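Long-range contacts in putative sugar ABC transport system, substrate-binding protein (Bordetella parapertussis, PDB 5IX8), which probably binds a carbohydrate as the substrate-binding component of a sugar ABC transport system: residues A[2-7]-A[254-259]; A[28-33]-A[105-110]; A[35-40]-A[260-265]; A[118-123]-A[289-294]. All blocks are in the same frame, centred on the assembly; numbering follows the deposited sequence.

Interactions 1 to 3 join elements around the parallel-sheet domain; interaction 4 starts at its edge strand and leads into the crossovers to the other domain. Interactions 1 and 3 use consecutive turns of helix 254-270 and lie about 8 Å apart, centre to centre; their charged side chains form one network in which Glu40 binds Arg2 and Arg259, and Asp39 binds Arg259. Interactions 2 and 3 share helix 28-43, but interaction 2 is wholly buried and apolar, whereas interaction 3 combines buried aliphatic contacts with an amide-carboxylate bond. Interaction 4 is backbone pairing passing into water-bridged loops. Like interaction 1, it is only partly buried. Met257 of helix 254-270 touches interactions 2 and 4.

Interaction 1 (A[2-7]-A[254-259]); sequences RLQGIV and GVIMGR
Arg2 lays its aliphatic stem across Arg259: CG of Arg2 is 3.7 Å from CD of Arg259, and CD of Arg2 stands 3.5 Å above one face of the Arg259 guanidinium, displaced toward its rim. A chi1 of 73° sets Arg2 CG between its own backbone N and carbonyl carbon, and the chain then runs extended. The two guanidinium planes are 86° apart, which excludes a stack. Arg2 NE and Arg259 NH1 nevertheless approach to 4.0 Å, because both form salt bridges with Glu40 OE1; Asp39 OD2 takes Arg259 NH1 as well. A water bridges the two arginines, donating to Arg2 O (2.7 Å) and accepting from Arg259 NE (3.0 Å), in the Arg259 guanidinium plane at its edge. Leu3 follows, its CD2 on Arg259 CB. From Leu3 to Ile6 the chain makes a type I' beta turn, closed by Ile6 N to Leu3 O at 2.9 Å, and with it the N-terminal loop folds over the first turns of helix 254-270 in the periplasmic binding protein fold. The helix answers with Ile256, whose CG1 is anti to the backbone N (chi1 -165°), so that CD1 reaches into the turn. The Gln4 and Ile256 side chains cross at about a right angle, with Gln4 CB, CG and CD all against Ile256 CD1, CG at 3.7 Å. Ile6 CD1 touches the same methyl, 4.1 Å from Ile256 CD1.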
loop_
_atom_site.group_PDB
_atom_site.type_symbol
_atom_site.label_atom_id
_atom_site.label_comp_id
_atom_site.label_asym_id
_atom_site.label_seq_id
_atom_site.Cartn_x
_atom_site.Cartn_y
_atom_site.Cartn_z
ATOM N N ARG A 2 9.897 16.181 6.454
ATOM C CA ARG A 2 9.591 14.753 6.401
ATOM C C ARG A 2 8.100 14.482 6.551
ATOM O O ARG A 2 7.654 13.366 6.234
ATOM C CB ARG A 2 10.367 13.986 7.491
ATOM C CG ARG A 2 9.861 14.198 8.920
ATOM C CD ARG A 2 10.847 13.622 9.959
ATOM N NE ARG A 2 10.305 13.723 11.312
ATOM C CZ ARG A 2 10.449 14.777 12.108
ATOM N NH1 ARG A 2 11.165 15.853 11.717
ATOM N NH2 ARG A 2 9.904 14.747 13.312
ATOM N N LEU A 3 7.338 15.440 7.085
ATOM C CA LEU A 3 5.893 15.274 7.232
ATOM C C LEU A 3 5.113 16.042 6.162
ATOM O O LEU A 3 3.878 16.109 6.233
ATOM C CB LEU A 3 5.459 15.691 8.647
ATOM C CG LEU A 3 6.031 14.750 9.719
ATOM C CD1 LEU A 3 5.978 15.426 11.095
ATOM C CD2 LEU A 3 5.292 13.432 9.718
ATOM N N GLN A 4 5.814 16.608 5.170
ATOM C CA GLN A 4 5.210 17.310 4.020
ATOM C C GLN A 4 4.213 18.397 4.431
ATOM O O GLN A 4 3.230 18.634 3.731
ATOM C CB GLN A 4 4.510 16.341 3.072
ATOM C CG GLN A 4 5.401 15.545 2.166
ATOM C CD GLN A 4 4.595 14.669 1.180
ATOM O OE1 GLN A 4 3.359 14.789 1.057
ATOM N NE2 GLN A 4 5.296 13.794 0.474
ATOM N N GLY A 5 4.448 19.060 5.560
ATOM C CA GLY A 5 3.537 20.075 6.079
ATOM C C GLY A 5 2.187 19.584 6.550
ATOM O O GLY A 5 1.300 20.400 6.786
ATOM N N ILE A 6 2.003 18.280 6.713
ATOM C CA ILE A 6 0.675 17.783 7.059
ATOM C C ILE A 6 0.356 18.068 8.508
ATOM O O ILE A 6 -0.791 18.395 8.856
ATOM C CB ILE A 6 0.580 16.284 6.748
ATOM C CG1 ILE A 6 0.610 16.111 5.237
ATOM C CG2 ILE A 6 -0.692 15.688 7.379
ATOM C CD1 ILE A 6 0.866 14.664 4.808
ATOM N N VAL A 7 1.360 17.941 9.376
ATOM C CA VAL A 7 1.183 18.137 10.801
ATOM C C VAL A 7 2.545 18.552 11.350
ATOM O O VAL A 7 3.582 18.190 10.793
ATOM C CB VAL A 7 0.638 16.833 11.422
ATOM C CG1 VAL A 7 1.633 15.679 11.172
ATOM C CG2 VAL A 7 0.362 17.025 12.879
ATOM N N GLY A 254 5.080 4.851 1.947
ATOM C CA GLY A 254 4.937 4.138 3.208
ATOM C C GLY A 254 5.634 4.860 4.350
ATOM O O GLY A 254 5.171 4.822 5.488
ATOM N N VAL A 255 6.791 5.474 4.063
ATOM C CA VAL A 255 7.583 6.089 5.121
ATOM C C VAL A 255 6.791 7.215 5.757
ATOM O O VAL A 255 6.675 7.284 6.979
ATOM C CB VAL A 255 8.930 6.599 4.584
ATOM C CG1 VAL A 255 9.644 7.431 5.651
ATOM C CG2 VAL A 255 9.818 5.434 4.146
ATOM N N ILE A 256 6.188 8.087 4.944
ATOM C CA ILE A 256 5.439 9.188 5.567
ATOM C C ILE A 256 4.199 8.650 6.296
ATOM O O ILE A 256 3.806 9.195 7.344
ATOM C CB ILE A 256 5.107 10.318 4.561
ATOM C CG1 ILE A 256 4.667 11.569 5.348
ATOM C CG2 ILE A 256 4.026 9.910 3.565
ATOM C CD1 ILE A 256 4.530 12.828 4.543
HETATM N N MSE A 257 3.604 7.549 5.815
HETATM C CA MSE A 257 2.443 6.991 6.507
HETATM C C MSE A 257 2.840 6.548 7.899
HETATM O O MSE A 257 2.106 6.798 8.867
HETATM C CB MSE A 257 1.843 5.807 5.762
HETATM C CG MSE A 257 1.252 6.151 4.422
HETATM SE SE MSE A 257 0.607 4.504 3.522
HETATM C CE MSE A 257 0.675 5.201 1.731
ATOM N N GLY A 258 4.020 5.922 8.006
ATOM C CA GLY A 258 4.505 5.493 9.314
ATOM C C GLY A 258 4.765 6.661 10.249
ATOM O O GLY A 258 4.420 6.610 11.426
ATOM N N ARG A 259 5.395 7.724 9.737
ATOM C CA ARG A 259 5.629 8.906 10.568
ATOM C C ARG A 259 4.320 9.498 11.036
ATOM O O ARG A 259 4.191 9.924 12.198
ATOM C CB ARG A 259 6.421 9.956 9.799
ATOM C CG ARG A 259 7.769 9.485 9.298
ATOM C CD ARG A 259 8.588 10.715 8.850
ATOM N NE ARG A 259 9.866 10.311 8.295
ATOM C CZ ARG A 259 10.894 9.891 9.029
ATOM N NH1 ARG A 259 10.820 9.876 10.375
ATOM N NH2 ARG A 259 12.004 9.500 8.411
HETATM O O HOH W 1 8.741 10.932 5.576
#

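Interaction 2 (A[28-33]-A[105-110]); sequences NFYKGI and AGIPVN
This is a buried, apolar contact between the first turns of helix 28-43 and the loop that leaves strand 101-105, at the C-terminal end of the parallel sheet and about 5 Å, centre to centre, from the middle of the molecule. The nearest backbones are those of Ile33 and Gly106, with CA atoms 7.5 Å apart, so side chains of the helix supply most of the bridging. The bare CA of Gly106 lies 3.9 Å from Ile33 CD1 and 3.7 Å from Phe29 CZ, and its positive phi of 79° suits glycine. Phe29 has CG anti to the backbone N (chi1 179°), which directs the ring at the loop; Gly106 O meets it at the edge, near its plane, 3.6 Å from Phe29 CZ. One face of the same ring carries Ile33 CD1, from the next helical turn. Ile107 crosses Tyr30 at about a right angle and puts CD1 3.5 Å from Tyr30 OH, at the edge of the phenol ring. That hydroxyl is hydrogen-bonded to Tyr57 OH. Ile33 CG2 adds a looser touch, 4.2 Å from Ala105 CB. Tyr30 and Ile107 also rest on Trp154, on a helix of the opposite domain, which places them at the interdomain face. Methyls, ring edges and a glycine CA do most of the touching, joined by Gly106 O and Tyr30 OH, so cohesion here probably comes mainly from apolar burial, with perhaps a weak electrostatic term from the ring-edge carbonyl.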
loop_
_atom_site.group_PDB
_atom_site.type_symbol
_atom_site.label_atom_id
_atom_site.label_comp_id
_atom_site.label_asym_id
_atom_site.label_seq_id
_atom_site.Cartn_x
_atom_site.Cartn_y
_atom_site.Cartn_z
ATOM N N ASN A 28 9.048 -2.326 -0.601
ATOM C CA ASN A 28 9.284 -1.082 0.105
ATOM C C ASN A 28 8.059 -0.565 0.825
ATOM O O ASN A 28 8.170 0.438 1.543
ATOM C CB ASN A 28 9.773 0.014 -0.851
ATOM C CG ASN A 28 11.218 -0.156 -1.199
ATOM O OD1 ASN A 28 11.966 -0.803 -0.447
ATOM N ND2 ASN A 28 11.636 0.402 -2.340
ATOM N N PHE A 29 6.891 -1.185 0.639
ATOM C CA PHE A 29 5.684 -0.538 1.146
ATOM C C PHE A 29 5.519 -0.777 2.638
ATOM O O PHE A 29 5.572 0.168 3.429
ATOM C CB PHE A 29 4.451 -1.018 0.371
ATOM C CG PHE A 29 3.156 -0.399 0.855
ATOM C CD1 PHE A 29 2.946 0.975 0.728
ATOM C CD2 PHE A 29 2.185 -1.170 1.491
ATOM C CE1 PHE A 29 1.768 1.581 1.184
ATOM C CE2 PHE A 29 0.981 -0.582 1.932
ATOM C CZ PHE A 29 0.777 0.801 1.773
ATOM N N TYR A 30 5.252 -2.019 3.049
ATOM C CA TYR A 30 5.126 -2.228 4.494
ATOM C C TYR A 30 6.439 -1.968 5.205
ATOM O O TYR A 30 6.438 -1.504 6.359
ATOM C CB TYR A 30 4.652 -3.652 4.827
ATOM C CG TYR A 30 3.381 -4.036 4.094
ATOM C CD1 TYR A 30 2.149 -3.457 4.423
ATOM C CD2 TYR A 30 3.397 -4.996 3.089
ATOM C CE1 TYR A 30 0.980 -3.809 3.729
ATOM C CE2 TYR A 30 2.203 -5.334 2.381
ATOM C CZ TYR A 30 1.015 -4.739 2.729
ATOM O OH TYR A 30 -0.153 -5.026 2.077
ATOM N N LYS A 31 7.564 -2.282 4.558
ATOM C CA LYS A 31 8.848 -1.993 5.191
ATOM C C LYS A 31 9.034 -0.487 5.366
ATOM O O LYS A 31 9.564 -0.034 6.386
ATOM C CB LYS A 31 9.999 -2.619 4.370
ATOM C CG LYS A 31 11.326 -2.587 5.099
ATOM C CD LYS A 31 12.522 -2.985 4.196
ATOM C CE LYS A 31 12.318 -4.327 3.616
ATOM N NZ LYS A 31 13.424 -4.766 2.708
ATOM N N GLY A 32 8.581 0.309 4.387
ATOM C CA GLY A 32 8.555 1.757 4.559
ATOM C C GLY A 32 7.699 2.208 5.731
ATOM O O GLY A 32 8.094 3.083 6.514
ATOM N N ILE A 33 6.489 1.662 5.843
ATOM C CA ILE A 33 5.655 2.011 6.985
ATOM C C ILE A 33 6.383 1.704 8.286
ATOM O O ILE A 33 6.445 2.545 9.200
ATOM C CB ILE A 33 4.307 1.279 6.915
ATOM C CG1 ILE A 33 3.550 1.692 5.656
ATOM C CG2 ILE A 33 3.535 1.539 8.201
ATOM C CD1 ILE A 33 2.281 0.900 5.464
ATOM N N ALA A 105 -2.927 0.743 9.124
ATOM C CA ALA A 105 -1.795 1.293 8.383
ATOM C C ALA A 105 -1.795 0.820 6.938
ATOM O O ALA A 105 -1.832 -0.390 6.677
ATOM C CB ALA A 105 -0.483 0.893 9.057
ATOM N N GLY A 106 -1.732 1.778 5.996
ATOM C CA GLY A 106 -1.437 1.497 4.594
ATOM C C GLY A 106 -2.561 0.954 3.731
ATOM O O GLY A 106 -2.704 1.366 2.579
ATOM N N ILE A 107 -3.331 0.006 4.252
ATOM C CA ILE A 107 -4.395 -0.647 3.483
ATOM C C ILE A 107 -5.626 -0.817 4.362
ATOM O O ILE A 107 -5.529 -0.891 5.594
ATOM C CB ILE A 107 -3.936 -2.018 2.956
ATOM C CG1 ILE A 107 -3.143 -2.754 4.059
ATOM C CG2 ILE A 107 -3.072 -1.819 1.692
ATOM C CD1 ILE A 107 -3.105 -4.251 3.860
ATOM N N PRO A 108 -6.818 -0.874 3.741
ATOM C CA PRO A 108 -8.060 -0.962 4.525
ATOM C C PRO A 108 -8.190 -2.287 5.277
ATOM O O PRO A 108 -7.740 -3.341 4.812
ATOM C CB PRO A 108 -9.164 -0.881 3.465
ATOM C CG PRO A 108 -8.538 -0.401 2.239
ATOM C CD PRO A 108 -7.077 -0.775 2.293
ATOM N N VAL A 109 -8.851 -2.238 6.436
ATOM C CA VAL A 109 -9.266 -3.457 7.121
ATOM C C VAL A 109 -10.761 -3.356 7.431
ATOM O O VAL A 109 -11.303 -2.269 7.697
ATOM C CB VAL A 109 -8.402 -3.710 8.388
ATOM C CG1 VAL A 109 -8.552 -2.599 9.400
ATOM C CG2 VAL A 109 -8.684 -5.067 9.011
ATOM N N ASN A 110 -11.438 -4.507 7.399
ATOM C CA ASN A 110 -12.892 -4.558 7.548
ATOM C C ASN A 110 -13.282 -4.634 9.024
ATOM O O ASN A 110 -13.765 -5.655 9.526
ATOM C CB ASN A 110 -13.427 -5.754 6.779
ATOM C CG ASN A 110 -14.902 -5.676 6.547
ATOM O OD1 ASN A 110 -15.524 -4.615 6.687
ATOM N ND2 ASN A 110 -15.487 -6.814 6.210
#

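Interaction 3 (A[35-40]-A[260-265]); sequences YGIVDE and LIVQYA
Ile37 and Val262 mark the closest passage of two helices, with CA atoms 6.1 Å apart; the short axes approach to 8.6 Å and diverge by 52° in their N-to-C directions. Val262 has CG1 anti to its backbone N, which leaves CG2 beside that N and aimed at the partner helix. Val262 CG2 rests 3.6 Å from Ile37 O and 4.0 Å from Ile37 CG2. Glu40 lies aslant against the same valine, its CG 3.9 Å from Val262 CB. There the chain bends: Glu40 CG is anti to the backbone N, but a chi2 of 69° folds the carboxylate off the extended line and toward Gln263. Gln263 is bent at chi2 too, and its amide meets the carboxylate nearly crosswise. Gln263 NE2 donates to Glu40 OE2 at 3.0 Å, with 151° at the hydrogen. The bond uses the anti lone pair of OE2, the one turned away from OE1, and OE1 meanwhile receives Arg2 and Arg259. The other end of the amide is fixed as well, since Gln263 OE1 accepts from Ile10 N and Arg267 NH1; such double use should hold its rotation. Ile37 CD1 also reaches Ile261 CG2 at 4.4 Å. Beneath the two helices lies the parallel sheet: Ile37 rests on Leu18 and Val20, Val262 on Leu18, and Ile261 on Ile103 and Ala105, while Leu260 and Tyr264 cover Phe289 on the edge strand.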
loop_
_atom_site.group_PDB
_atom_site.type_symbol
_atom_site.label_atom_id
_atom_site.label_comp_id
_atom_site.label_asym_id
_atom_site.label_seq_id
_atom_site.Cartn_x
_atom_site.Cartn_y
_atom_site.Cartn_z
ATOM N N TYR A 35 9.644 1.400 8.832
ATOM C CA TYR A 35 10.727 2.369 9.000
ATOM C C TYR A 35 10.191 3.726 9.480
ATOM O O TYR A 35 10.764 4.353 10.384
ATOM C CB TYR A 35 11.505 2.547 7.689
ATOM C CG TYR A 35 12.444 3.711 7.809
ATOM C CD1 TYR A 35 13.595 3.609 8.595
ATOM C CD2 TYR A 35 12.161 4.936 7.190
ATOM C CE1 TYR A 35 14.425 4.710 8.764
ATOM C CE2 TYR A 35 12.992 6.037 7.353
ATOM C CZ TYR A 35 14.140 5.901 8.138
ATOM O OH TYR A 35 15.019 6.953 8.311
ATOM N N GLY A 36 9.111 4.219 8.856
ATOM C CA GLY A 36 8.574 5.520 9.253
ATOM C C GLY A 36 8.131 5.518 10.696
ATOM O O GLY A 36 8.371 6.481 11.435
ATOM N N ILE A 37 7.519 4.411 11.140
ATOM C CA ILE A 37 7.122 4.326 12.546
ATOM C C ILE A 37 8.346 4.339 13.458
ATOM O O ILE A 37 8.403 5.087 14.447
ATOM C CB ILE A 37 6.272 3.066 12.784
ATOM C CG1 ILE A 37 4.921 3.213 12.055
ATOM C CG2 ILE A 37 6.049 2.862 14.288
ATOM C CD1 ILE A 37 4.076 1.925 12.141
ATOM N N VAL A 38 9.316 3.472 13.172
ATOM C CA VAL A 38 10.496 3.342 14.043
ATOM C C VAL A 38 11.299 4.640 14.079
ATOM O O VAL A 38 11.703 5.132 15.150
ATOM C CB VAL A 38 11.350 2.159 13.563
ATOM C CG1 VAL A 38 12.717 2.184 14.266
ATOM C CG2 VAL A 38 10.606 0.872 13.835
ATOM N N ASP A 39 11.543 5.228 12.911
ATOM C CA ASP A 39 12.347 6.437 12.901
ATOM C C ASP A 39 11.600 7.626 13.501
ATOM O O ASP A 39 12.208 8.473 14.166
ATOM C CB ASP A 39 12.808 6.760 11.484
ATOM C CG ASP A 39 13.757 7.912 11.485
ATOM O OD1 ASP A 39 14.882 7.712 12.009
ATOM O OD2 ASP A 39 13.373 9.010 11.017
ATOM N N GLU A 40 10.297 7.731 13.271
ATOM C CA GLU A 40 9.583 8.826 13.912
ATOM C C GLU A 40 9.498 8.608 15.414
ATOM O O GLU A 40 9.552 9.571 16.186
ATOM C CB GLU A 40 8.185 8.971 13.288
ATOM C CG GLU A 40 7.549 10.298 13.671
ATOM C CD GLU A 40 8.228 11.503 13.035
ATOM O OE1 GLU A 40 9.021 11.367 12.065
ATOM O OE2 GLU A 40 7.919 12.626 13.492
ATOM N N LEU A 260 3.353 9.592 10.126
ATOM C CA LEU A 260 2.063 10.140 10.502
ATOM C C LEU A 260 1.369 9.282 11.547
ATOM O O LEU A 260 0.735 9.812 12.445
ATOM C CB LEU A 260 1.180 10.295 9.269
ATOM C CG LEU A 260 1.652 11.343 8.280
ATOM C CD1 LEU A 260 0.885 11.222 6.957
ATOM C CD2 LEU A 260 1.524 12.768 8.856
ATOM N N ILE A 261 1.479 7.962 11.455
ATOM C CA ILE A 261 0.872 7.117 12.489
ATOM C C ILE A 261 1.381 7.495 13.878
ATOM O O ILE A 261 0.610 7.596 14.842
ATOM C CB ILE A 261 1.126 5.634 12.150
ATOM C CG1 ILE A 261 0.167 5.230 10.994
ATOM C CG2 ILE A 261 0.941 4.760 13.378
ATOM C CD1 ILE A 261 0.583 3.952 10.273
ATOM N N VAL A 262 2.684 7.717 14.005
ATOM C CA VAL A 262 3.244 8.108 15.300
ATOM C C VAL A 262 2.705 9.468 15.739
ATOM O O VAL A 262 2.308 9.662 16.907
ATOM C CB VAL A 262 4.782 8.105 15.231
ATOM C CG1 VAL A 262 5.396 8.711 16.498
ATOM C CG2 VAL A 262 5.271 6.676 15.021
ATOM N N GLN A 263 2.703 10.446 14.821
ATOM C CA GLN A 263 2.267 11.788 15.212
ATOM C C GLN A 263 0.780 11.821 15.563
ATOM O O GLN A 263 0.363 12.572 16.465
ATOM C CB GLN A 263 2.585 12.793 14.100
ATOM C CG GLN A 263 4.104 13.026 13.976
ATOM C CD GLN A 263 4.652 13.732 15.208
ATOM O OE1 GLN A 263 3.927 14.459 15.874
ATOM N NE2 GLN A 263 5.923 13.503 15.531
ATOM N N TYR A 264 -0.034 11.024 14.860
ATOM C CA TYR A 264 -1.456 10.942 15.180
ATOM C C TYR A 264 -1.672 10.225 16.506
ATOM O O TYR A 264 -2.532 10.638 17.313
ATOM C CB TYR A 264 -2.227 10.205 14.064
ATOM C CG TYR A 264 -2.611 11.031 12.844
ATOM C CD1 TYR A 264 -1.644 11.720 12.093
ATOM C CD2 TYR A 264 -3.950 11.111 12.445
ATOM C CE1 TYR A 264 -2.008 12.477 10.999
ATOM C CE2 TYR A 264 -4.339 11.864 11.331
ATOM C CZ TYR A 264 -3.371 12.544 10.618
ATOM O OH TYR A 264 -3.748 13.284 9.521
ATOM N N ALA A 265 -0.914 9.137 16.737
ATOM C CA ALA A 265 -1.077 8.373 17.980
ATOM C C ALA A 265 -0.751 9.226 19.210
ATOM O O ALA A 265 -1.446 9.126 20.240
ATOM C CB ALA A 265 -0.205 7.110 17.965
#

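Interaction 4 (A[118-123]-A[289-294]); sequences VLQDDT and FNVPIT
Between Val118-Leu119 and Phe289-Asn290 the contact is tight, two parallel strands in register. Leu119 N donates to Phe289 O at 2.8 Å, almost straight at 173°, and Leu119 O receives Val291 N at 2.9 Å. The neighbouring alpha carbons add CA-H...O contacts. Val118 CG1 meets the Phe289 ring at its edge, 4.5 Å from Phe289 CD2, whereas Leu119 and Asn290 lie side by side on the opposite sheet face. The buried Gln120 belongs to this close-packed part. It was modelled in two conformers, so its polar bonds are tentative: in one, NE2 lies 3.2 Å from Val291 O, 59° out of the carbonyl plane, with a weak bond to Pro292 O. Here the parallel sheet of one domain ends at strand 288-290, and both segments run on toward the other domain, as interdomain crossovers of the periplasmic binding protein fold. The loose side holds the exposed Pro292 and Thr294 and the partly exposed Asp121. A water bridges the segments there, accepting from Asp121 N (2.9 Å) and donating to Val291 O (2.7 Å); a second, equally tentative, joins Gln120 NE2 to Thr294 N. Ile293 puts CD1 3.5 Å from Asp121 O, just where Asp121 N-caps helix 122-135 through OD1 and Leu124 N.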
loop_
_atom_site.group_PDB
_atom_site.type_symbol
_atom_site.label_atom_id
_atom_site.label_comp_id
_atom_site.label_asym_id
_atom_site.label_seq_id
_atom_site.Cartn_x
_atom_site.Cartn_y
_atom_site.Cartn_z
ATOM N N VAL A 118 -4.202 5.488 8.666
ATOM C CA VAL A 118 -3.398 6.339 7.799
ATOM C C VAL A 118 -3.088 5.488 6.592
ATOM O O VAL A 118 -2.422 4.453 6.726
ATOM C CB VAL A 118 -2.090 6.815 8.462
ATOM C CG1 VAL A 118 -1.280 7.607 7.458
ATOM C CG2 VAL A 118 -2.362 7.668 9.722
ATOM N N LEU A 119 -3.588 5.892 5.426
ATOM C CA LEU A 119 -3.378 5.049 4.241
ATOM C C LEU A 119 -3.458 5.932 3.005
ATOM O O LEU A 119 -2.954 7.055 3.032
ATOM C CB LEU A 119 -4.369 3.870 4.231
ATOM C CG LEU A 119 -5.891 4.111 4.304
ATOM C CD1 LEU A 119 -6.597 2.895 3.692
ATOM C CD2 LEU A 119 -6.404 4.305 5.724
ATOM N N GLN A 120 -3.949 5.382 1.895
ATOM C CA GLN A 120 -4.233 6.153 0.691
ATOM C C GLN A 120 -5.532 5.646 0.097
ATOM O O GLN A 120 -6.047 4.597 0.495
ATOM C CB GLN A 120 -3.124 6.051 -0.364
ATOM C CG GLN A 120 -1.886 6.874 -0.081
ATOM C CD GLN A 120 -0.881 6.816 -1.225
ATOM O OE1 GLN A 120 -0.572 5.752 -1.724
ATOM N NE2 GLN A 120 -0.397 7.960 -1.651
ATOM N N ASP A 121 -6.044 6.392 -0.881
ATOM C CA ASP A 121 -7.314 6.072 -1.530
ATOM C C ASP A 121 -7.032 5.080 -2.656
ATOM O O ASP A 121 -6.557 5.462 -3.725
ATOM C CB ASP A 121 -7.940 7.359 -2.067
ATOM C CG ASP A 121 -9.314 7.162 -2.634
ATOM O OD1 ASP A 121 -9.632 6.048 -3.106
ATOM O OD2 ASP A 121 -10.092 8.148 -2.610
ATOM N N ASP A 122 -7.343 3.801 -2.433
ATOM C CA ASP A 122 -7.007 2.773 -3.414
ATOM C C ASP A 122 -7.772 2.945 -4.728
ATOM O O ASP A 122 -7.197 2.740 -5.806
ATOM C CB ASP A 122 -7.230 1.389 -2.811
ATOM C CG ASP A 122 -6.154 1.051 -1.779
ATOM O OD1 ASP A 122 -4.963 0.848 -2.148
ATOM O OD2 ASP A 122 -6.483 1.058 -0.577
ATOM N N THR A 123 -9.034 3.384 -4.679
ATOM C CA THR A 123 -9.722 3.656 -5.936
ATOM C C THR A 123 -8.991 4.727 -6.746
ATOM O O THR A 123 -8.888 4.625 -7.987
ATOM C CB THR A 123 -11.163 4.087 -5.668
ATOM O OG1 THR A 123 -11.814 3.071 -4.900
ATOM C CG2 THR A 123 -11.895 4.275 -6.999
ATOM N N PHE A 289 -6.692 9.173 7.457
ATOM C CA PHE A 289 -6.003 10.137 6.608
ATOM C C PHE A 289 -5.551 9.430 5.354
ATOM O O PHE A 289 -4.957 8.347 5.435
ATOM C CB PHE A 289 -4.783 10.750 7.305
ATOM C CG PHE A 289 -4.068 11.777 6.459
ATOM C CD1 PHE A 289 -4.618 13.042 6.273
ATOM C CD2 PHE A 289 -2.855 11.467 5.835
ATOM C CE1 PHE A 289 -3.976 13.984 5.480
ATOM C CE2 PHE A 289 -2.209 12.395 5.023
ATOM C CZ PHE A 289 -2.770 13.662 4.847
ATOM N N ASN A 290 -5.794 10.050 4.205
ATOM C CA ASN A 290 -5.301 9.526 2.933
ATOM C C ASN A 290 -4.164 10.408 2.464
ATOM O O ASN A 290 -4.386 11.592 2.206
ATOM C CB ASN A 290 -6.395 9.524 1.863
ATOM C CG ASN A 290 -7.423 8.391 2.048
ATOM O OD1 ASN A 290 -7.077 7.278 2.386
ATOM N ND2 ASN A 290 -8.696 8.698 1.823
ATOM N N VAL A 291 -2.967 9.840 2.319
ATOM C CA VAL A 291 -1.843 10.618 1.788
ATOM C C VAL A 291 -2.114 10.929 0.322
ATOM O O VAL A 291 -2.502 10.030 -0.429
ATOM C CB VAL A 291 -0.528 9.857 1.942
ATOM C CG1 VAL A 291 0.612 10.699 1.347
ATOM C CG2 VAL A 291 -0.233 9.513 3.423
ATOM N N PRO A 292 -1.922 12.159 -0.138
ATOM C CA PRO A 292 -2.221 12.455 -1.544
ATOM C C PRO A 292 -1.388 11.601 -2.489
ATOM O O PRO A 292 -0.264 11.192 -2.181
ATOM C CB PRO A 292 -1.885 13.946 -1.675
ATOM C CG PRO A 292 -2.154 14.496 -0.310
ATOM C CD PRO A 292 -1.806 13.387 0.675
ATOM N N ILE A 293 -1.975 11.300 -3.644
ATOM C CA ILE A 293 -1.400 10.371 -4.609
ATOM C C ILE A 293 -0.618 11.147 -5.656
ATOM O O ILE A 293 -1.103 12.162 -6.177
ATOM C CB ILE A 293 -2.496 9.533 -5.271
ATOM C CG1 ILE A 293 -3.131 8.634 -4.212
ATOM C CG2 ILE A 293 -1.912 8.708 -6.426
ATOM C CD1 ILE A 293 -4.507 8.211 -4.580
ATOM N N THR A 294 0.584 10.674 -5.957
ATOM C CA THR A 294 1.387 11.145 -7.078
ATOM C C THR A 294 1.789 9.942 -7.925
ATOM O O THR A 294 1.861 8.809 -7.440
ATOM C CB THR A 294 2.647 11.910 -6.608
ATOM O OG1 THR A 294 3.443 11.054 -5.801
ATOM C CG2 THR A 294 2.278 13.072 -5.760
HETATM O O HOH W 2 1.296 8.665 -3.676
HETATM O O HOH W 3 -4.928 9.108 -1.148
#